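Local coordinates for protein cytochrome c (Chlorobaculum tepidum, PDB 3A9F) that probably carries electrons through its single covalently bound heme c, as the C-terminal domain of the cytochrome cz subunit of the photosynthetic reaction center, at residues K40-L44 against D45-D49; S74-D78 against D79-T83. One frame throughout, in Å; residues are numbered along the deposited sequence.

Contact 1 (K40-L44 against D45-D49). With HEC (heme c), chain C.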
loop_
_atom_site.group_PDB
_atom_site.type_symbol
_atom_site.label_atom_id
_atom_site.label_comp_id
_atom_site.label_asym_id
_atom_site.label_seq_id
_atom_site.Cartn_x
_atom_site.Cartn_y
_atom_site.Cartn_z
ATOM N N LYS A 40 0.166 -7.783 -9.459
ATOM C CA LYS A 40 -0.333 -7.953 -10.825
ATOM C C LYS A 40 0.714 -7.634 -11.883
ATOM O O LYS A 40 0.874 -8.382 -12.855
ATOM C CB LYS A 40 -1.564 -7.083 -11.061
ATOM C CG LYS A 40 -2.823 -7.630 -10.415
ATOM C CD LYS A 40 -3.299 -8.932 -11.096
ATOM C CE LYS A 40 -4.700 -9.350 -10.656
ATOM N NZ LYS A 40 -4.764 -9.596 -9.204
ATOM N N CYS A 41 1.412 -6.510 -11.723
ATOM C CA CYS A 41 2.389 -6.079 -12.742
ATOM C C CYS A 41 3.809 -6.482 -12.431
ATOM O O CYS A 41 4.649 -6.566 -13.321
ATOM C CB CYS A 41 2.326 -4.572 -12.910
ATOM S SG CYS A 41 0.699 -3.997 -13.415
ATOM N N HIS A 42 4.075 -6.663 -11.147
ATOM C CA HIS A 42 5.345 -7.107 -10.615
ATOM C C HIS A 42 5.020 -7.699 -9.259
ATOM O O HIS A 42 3.998 -7.356 -8.647
ATOM C CB HIS A 42 6.327 -5.926 -10.452
ATOM C CG HIS A 42 5.792 -4.794 -9.610
ATOM N ND1 HIS A 42 5.831 -4.798 -8.227
ATOM C CD2 HIS A 42 5.239 -3.608 -9.963
ATOM C CE1 HIS A 42 5.305 -3.678 -7.767
ATOM N NE2 HIS A 42 4.940 -2.932 -8.794
ATOM N N THR A 43 5.852 -8.596 -8.768
ATOM C CA THR A 43 5.654 -9.056 -7.402
ATOM C C THR A 43 5.959 -7.926 -6.418
ATOM O O THR A 43 6.822 -7.060 -6.652
ATOM C CB THR A 43 6.526 -10.259 -7.039
ATOM O OG1 THR A 43 7.891 -9.841 -7.024
ATOM C CG2 THR A 43 6.322 -11.398 -8.008
ATOM N N LEU A 44 5.237 -7.918 -5.306
ATOM C CA LEU A 44 5.570 -6.985 -4.252
ATOM C C LEU A 44 6.963 -7.320 -3.718
ATOM O O LEU A 44 7.748 -6.413 -3.412
ATOM C CB LEU A 44 4.504 -7.003 -3.153
ATOM C CG LEU A 44 4.677 -6.026 -1.998
ATOM C CD1 LEU A 44 4.838 -4.589 -2.506
ATOM C CD2 LEU A 44 3.490 -6.135 -1.047
ATOM N N ASP A 45 7.290 -8.612 -3.653
ATOM C CA ASP A 45 8.629 -9.041 -3.216
ATOM C C ASP A 45 9.745 -8.338 -3.983
ATOM O O ASP A 45 10.754 -7.943 -3.387
ATOM C CB ASP A 45 8.818 -10.543 -3.398
ATOM C CG ASP A 45 8.100 -11.376 -2.355
ATOM O OD1 ASP A 45 7.649 -10.841 -1.324
ATOM O OD2 ASP A 45 8.013 -12.606 -2.566
ATOM N N SER A 46 9.564 -8.167 -5.294
ATOM C CA SER A 46 10.630 -7.626 -6.141
ATOM C C SER A 46 10.966 -6.156 -5.854
ATOM O O SER A 46 12.036 -5.660 -6.242
ATOM C CB SER A 46 10.290 -7.831 -7.615
ATOM O OG SER A 46 9.279 -6.931 -8.043
ATOM N N VAL A 47 10.068 -5.474 -5.142
ATOM C CA VAL A 47 10.253 -4.068 -4.811
ATOM C C VAL A 47 10.190 -3.813 -3.307
ATOM O O VAL A 47 10.170 -2.659 -2.883
ATOM C CB VAL A 47 9.232 -3.150 -5.537
ATOM C CG1 VAL A 47 9.431 -3.209 -7.064
ATOM C CG2 VAL A 47 7.791 -3.499 -5.157
ATOM N N ALA A 48 10.197 -4.889 -2.517
ATOM C CA ALA A 48 9.950 -4.807 -1.067
ATOM C C ALA A 48 11.013 -4.017 -0.327
ATOM O O ALA A 48 10.682 -3.154 0.489
ATOM C CB ALA A 48 9.801 -6.207 -0.477
ATOM N N ASP A 49 12.278 -4.314 -0.607
ATOM C CA ASP A 49 13.371 -3.628 0.077
ATOM C C ASP A 49 13.362 -2.146 -0.238
ATOM O O ASP A 49 13.513 -1.310 0.657
ATOM C CB ASP A 49 14.721 -4.213 -0.346
ATOM C CG ASP A 49 14.938 -5.631 0.151
ATOM O OD1 ASP A 49 14.213 -6.073 1.069
ATOM O OD2 ASP A 49 15.862 -6.300 -0.378
HETATM FE FE HEC C . 4.259 -1.024 -8.705
HETATM C CHA HEC C . 7.431 -0.000 -9.415
HETATM C CHB HEC C . 4.972 -0.825 -5.343
HETATM C CHC HEC C . 1.109 -2.095 -7.974
HETATM C CHD HEC C . 3.500 -1.079 -12.024
HETATM N NA HEC C . 5.873 -0.515 -7.610
HETATM C C1A HEC C . 7.101 -0.103 -8.095
HETATM C C2A HEC C . 7.973 0.225 -6.988
HETATM C C3A HEC C . 7.270 0.014 -5.858
HETATM C C4A HEC C . 5.967 -0.476 -6.227
HETATM C CMA HEC C . 7.711 0.189 -4.392
HETATM C CAA HEC C . 9.411 0.751 -7.136
HETATM C CBA HEC C . 9.374 2.272 -7.258
HETATM C CGA HEC C . 10.755 2.865 -7.233
HETATM O O1A HEC C . 11.696 2.261 -7.793
HETATM O O2A HEC C . 10.908 3.952 -6.649
HETATM N NB HEC C . 3.245 -1.457 -6.986
HETATM C C1B HEC C . 3.706 -1.226 -5.701
HETATM C C2B HEC C . 2.614 -1.433 -4.779
HETATM C C3B HEC C . 1.542 -1.771 -5.514
HETATM C C4B HEC C . 1.913 -1.794 -6.900
HETATM C CMB HEC C . 2.764 -1.223 -3.258
HETATM C CAB HEC C . 0.087 -2.033 -5.114
HETATM C CBB HEC C . -0.533 -0.695 -4.633
HETATM N NC HEC C . 2.622 -1.511 -9.802
HETATM C C1C HEC C . 1.420 -1.967 -9.304
HETATM C C2C HEC C . 0.548 -2.269 -10.406
HETATM C C3C HEC C . 1.229 -2.019 -11.549
HETATM C C4C HEC C . 2.519 -1.501 -11.174
HETATM C CMC HEC C . -0.842 -2.890 -10.241
HETATM C CAC HEC C . 0.799 -2.188 -13.024
HETATM C CBC HEC C . -0.518 -1.451 -13.376
HETATM N ND HEC C . 5.300 -0.607 -10.426
HETATM C C1D HEC C . 4.764 -0.660 -11.704
HETATM C C2D HEC C . 5.752 -0.234 -12.664
HETATM C C3D HEC C . 6.957 0.089 -11.865
HETATM C C4D HEC C . 6.610 -0.158 -10.493
HETATM C CMD HEC C . 5.519 -0.149 -14.162
HETATM C CAD HEC C . 8.292 0.588 -12.421
HETATM C CBD HEC C . 8.235 2.086 -12.699
HETATM C CGD HEC C . 8.216 2.825 -11.395
HETATM O O1D HEC C . 9.207 2.737 -10.630
HETATM O O2D HEC C . 7.181 3.477 -11.115
#
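The carbonyl oxygen of Thr43 is gripped from opposite faces of its plane, by His42 ND1 at 2.9 Å and by Ser46 OG at 2.8 Å. The histidine bond is almost straight (N-H...O 175°) and Thr43 O lies only 2° out of the imidazole plane, a geometry in which this bond, together with the iron, would hold the ring's rotation about CB-CG. The other ring nitrogen, NE2, coordinates the heme iron at 2.0 Å; the Thr43 carbonyl is thus a second-shell partner of a first-shell ligand, and would be expected to make it somewhat more electron-rich. Ser46 OG reaches the carbonyl because it sits between its own backbone N and carbonyl carbon (chi1 74°). Ser46 N meanwhile donates to Thr43 OG1 at 2.9 Å, and Val47 N donates to Leu44 O, so the turn is tied by backbone and side chains together. Val47 CG2 lies 3.6 Å from His42 CE1, the two side chains crossing at about a right angle, while Val47 CG1 rests 3.7 Å from heme C2A. Met68 supplies the other axial ligand. With Cys41 SG bonded covalently to heme CAC, this is the Cys-His end of the CXXCH heme-attachment motif of c-type cytochromes.

Contact 2 (S74-D78 against D79-T83); sequences SGISD and DDAKT. With HEC (heme c), chain C; SO4 (sulfate ion), chain E.
A capping box formed by Ser77 and Asp80 starts helix 78-91, just after the loop that borders the heme. Both N-H groups of its two reciprocal bonds point well at their acceptors: Asp80 N donates to Ser77 OG at 3.0 Å, and Ser77 N donates to Asp80 OD2 at 3.0 Å (N-H...O 172°). The second bond meets the carboxylate from above its plane, 49° out of it. Ser77 OG can turn back over the helix start because it lies between its own N and carbonyl carbon (chi1 68°). The carboxylate of Asp80 has a further partner, since OD2 also forms a salt bridge with Arg37 of helix 27-37. Regular helical bonding follows at once, Ala81 N to Ser77 O at 2.9 Å and Lys82 N to Asp78 O. Beside the box, Ile76 CG2 packs 3.8 Å from Asp80 CB, and the side chain of Ala81 touches helix 61-70. One step earlier, Ser74 OG accepts from Ile76 N in an ST turn, and Gly75 N holds a sulfate, probably from the crystallisation liquor. The other branch of Ile76 points to the heme, its CD1 ending 3.7 Å from heme CBB.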
loop_
_atom_site.group_PDB
_atom_site.type_symbol
_atom_site.label_atom_id
_atom_site.label_comp_id
_atom_site.label_asym_id
_atom_site.label_seq_id
_atom_site.Cartn_x
_atom_site.Cartn_y
_atom_site.Cartn_z
ATOM N N SER A 74 -4.174 -0.508 -13.420
ATOM C CA SER A 74 -3.866 -0.820 -12.022
ATOM C C SER A 74 -5.033 -1.502 -11.312
ATOM O O SER A 74 -4.823 -2.260 -10.367
ATOM C CB SER A 74 -3.484 0.444 -11.260
ATOM O OG SER A 74 -4.641 1.204 -10.972
ATOM N N GLY A 75 -6.261 -1.161 -11.707
ATOM C CA GLY A 75 -7.476 -1.695 -11.067
ATOM C C GLY A 75 -7.564 -1.306 -9.594
ATOM O O GLY A 75 -8.297 -1.936 -8.850
ATOM N N ILE A 76 -6.868 -0.253 -9.168
ATOM C CA ILE A 76 -6.885 0.212 -7.774
ATOM C C ILE A 76 -7.882 1.351 -7.611
ATOM O O ILE A 76 -7.730 2.418 -8.224
ATOM C CB ILE A 76 -5.463 0.640 -7.328
ATOM C CG1 ILE A 76 -4.515 -0.566 -7.356
ATOM C CG2 ILE A 76 -5.483 1.281 -5.940
ATOM C CD1 ILE A 76 -3.021 -0.192 -7.257
ATOM N N SER A 77 -8.909 1.128 -6.798
ATOM C CA SER A 77 -9.850 2.206 -6.520
ATOM C C SER A 77 -9.319 3.129 -5.427
ATOM O O SER A 77 -8.373 2.768 -4.723
ATOM C CB SER A 77 -11.191 1.613 -6.083
ATOM O OG SER A 77 -11.038 0.994 -4.808
ATOM N N ASP A 78 -9.962 4.282 -5.227
ATOM C CA ASP A 78 -9.559 5.148 -4.119
ATOM C C ASP A 78 -9.666 4.424 -2.775
ATOM O O ASP A 78 -8.801 4.581 -1.903
ATOM C CB ASP A 78 -10.373 6.448 -4.084
ATOM C CG ASP A 78 -9.957 7.437 -5.169
ATOM O OD1 ASP A 78 -8.861 7.303 -5.753
ATOM O OD2 ASP A 78 -10.743 8.371 -5.418
ATOM N N ASP A 79 -10.728 3.643 -2.585
ATOM C CA ASP A 79 -10.849 2.875 -1.345
ATOM C C ASP A 79 -9.770 1.808 -1.212
ATOM O O ASP A 79 -9.225 1.602 -0.125
ATOM C CB ASP A 79 -12.224 2.249 -1.218
ATOM C CG ASP A 79 -13.267 3.238 -0.833
ATOM O OD1 ASP A 79 -12.971 4.116 -0.006
ATOM O OD2 ASP A 79 -14.397 3.115 -1.346
ATOM N N ASP A 80 -9.437 1.138 -2.312
ATOM C CA ASP A 80 -8.350 0.165 -2.272
ATOM C C ASP A 80 -7.067 0.869 -1.821
ATOM O O ASP A 80 -6.301 0.332 -1.021
ATOM C CB ASP A 80 -8.049 -0.416 -3.663
ATOM C CG ASP A 80 -9.114 -1.332 -4.229
ATOM O OD1 ASP A 80 -9.981 -1.810 -3.488
ATOM O OD2 ASP A 80 -9.029 -1.603 -5.473
ATOM N N ALA A 81 -6.806 2.063 -2.363
ATOM C CA ALA A 81 -5.570 2.766 -2.048
ATOM C C ALA A 81 -5.511 3.106 -0.570
ATOM O O ALA A 81 -4.441 3.024 0.031
ATOM C CB ALA A 81 -5.439 4.016 -2.892
ATOM N N LYS A 82 -6.652 3.469 0.026
ATOM C CA LYS A 82 -6.669 3.764 1.464
ATOM C C LYS A 82 -6.326 2.520 2.280
ATOM O O LYS A 82 -5.469 2.556 3.176
ATOM C CB LYS A 82 -8.043 4.293 1.883
ATOM C CG LYS A 82 -8.373 5.684 1.358
ATOM C CD LYS A 82 -9.835 5.984 1.669
ATOM C CE LYS A 82 -10.287 7.377 1.345
ATOM N NZ LYS A 82 -11.726 7.508 1.693
ATOM N N THR A 83 -6.983 1.405 1.962
ATOM C CA THR A 83 -6.760 0.146 2.687
ATOM C C THR A 83 -5.324 -0.336 2.552
ATOM O O THR A 83 -4.697 -0.744 3.528
ATOM C CB THR A 83 -7.749 -0.894 2.163
ATOM O OG1 THR A 83 -9.077 -0.448 2.467
ATOM C CG2 THR A 83 -7.507 -2.277 2.765
HETATM FE FE HEC C . 4.259 -1.024 -8.705
HETATM C CHA HEC C . 7.431 -0.000 -9.415
HETATM C CHB HEC C . 4.972 -0.825 -5.343
HETATM C CHC HEC C . 1.109 -2.095 -7.974
HETATM C CHD HEC C . 3.500 -1.079 -12.024
HETATM N NA HEC C . 5.873 -0.515 -7.610
HETATM C C1A HEC C . 7.101 -0.103 -8.095
HETATM C C2A HEC C . 7.973 0.225 -6.988
HETATM C C3A HEC C . 7.270 0.014 -5.858
HETATM C C4A HEC C . 5.967 -0.476 -6.227
HETATM C CMA HEC C . 7.711 0.189 -4.392
HETATM C CAA HEC C . 9.411 0.751 -7.136
HETATM C CBA HEC C . 9.374 2.272 -7.258
HETATM C CGA HEC C . 10.755 2.865 -7.233
HETATM O O1A HEC C . 11.696 2.261 -7.793
HETATM O O2A HEC C . 10.908 3.952 -6.649
HETATM N NB HEC C . 3.245 -1.457 -6.986
HETATM C C1B HEC C . 3.706 -1.226 -5.701
HETATM C C2B HEC C . 2.614 -1.433 -4.779
HETATM C C3B HEC C . 1.542 -1.771 -5.514
HETATM C C4B HEC C . 1.913 -1.794 -6.900
HETATM C CMB HEC C . 2.764 -1.223 -3.258
HETATM C CAB HEC C . 0.087 -2.033 -5.114
HETATM C CBB HEC C . -0.533 -0.695 -4.633
HETATM N NC HEC C . 2.622 -1.511 -9.802
HETATM C C1C HEC C . 1.420 -1.967 -9.304
HETATM C C2C HEC C . 0.548 -2.269 -10.406
HETATM C C3C HEC C . 1.229 -2.019 -11.549
HETATM C C4C HEC C . 2.519 -1.501 -11.174
HETATM C CMC HEC C . -0.842 -2.890 -10.241
HETATM C CAC HEC C . 0.799 -2.188 -13.024
HETATM C CBC HEC C . -0.518 -1.451 -13.376
HETATM N ND HEC C . 5.300 -0.607 -10.426
HETATM C C1D HEC C . 4.764 -0.660 -11.704
HETATM C C2D HEC C . 5.752 -0.234 -12.664
HETATM C C3D HEC C . 6.957 0.089 -11.865
HETATM C C4D HEC C . 6.610 -0.158 -10.493
HETATM C CMD HEC C . 5.519 -0.149 -14.162
HETATM C CAD HEC C . 8.292 0.588 -12.421
HETATM C CBD HEC C . 8.235 2.086 -12.699
HETATM C CGD HEC C . 8.216 2.825 -11.395
HETATM O O1D HEC C . 9.207 2.737 -10.630
HETATM O O2D HEC C . 7.181 3.477 -11.115
HETATM S S SO4 E . -8.458 0.277 -14.308
HETATM O O1 SO4 E . -8.822 1.293 -15.292
HETATM O O2 SO4 E . -9.457 0.268 -13.237
HETATM O O3 SO4 E . -8.406 -1.036 -14.934
HETATM O O4 SO4 E . -7.150 0.611 -13.743
#

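From the N terminus, helix 27-37 leads into residues 40-49, where contact 1 closes the turn between the heme-attachment residues and helix 48-56. Helix 61-70 follows, and contact 2 then closes the turn from the loop after it into helix 78-91. The two are in series, neither nested nor crossed, with centres about 17 Å apart and nearest atoms about 6 Å apart, so they do not touch. The heme bridges them: contact 1 supplies one covalent bond and one of the two axial ligands, contact 2 apolar contact at the heme's side groups. Through Arg37 and Gln69, contact 2 also joins helices 27-37 and 61-70, whereas contact 1 reaches the C-terminal Phe92 through Leu44 and Ala48.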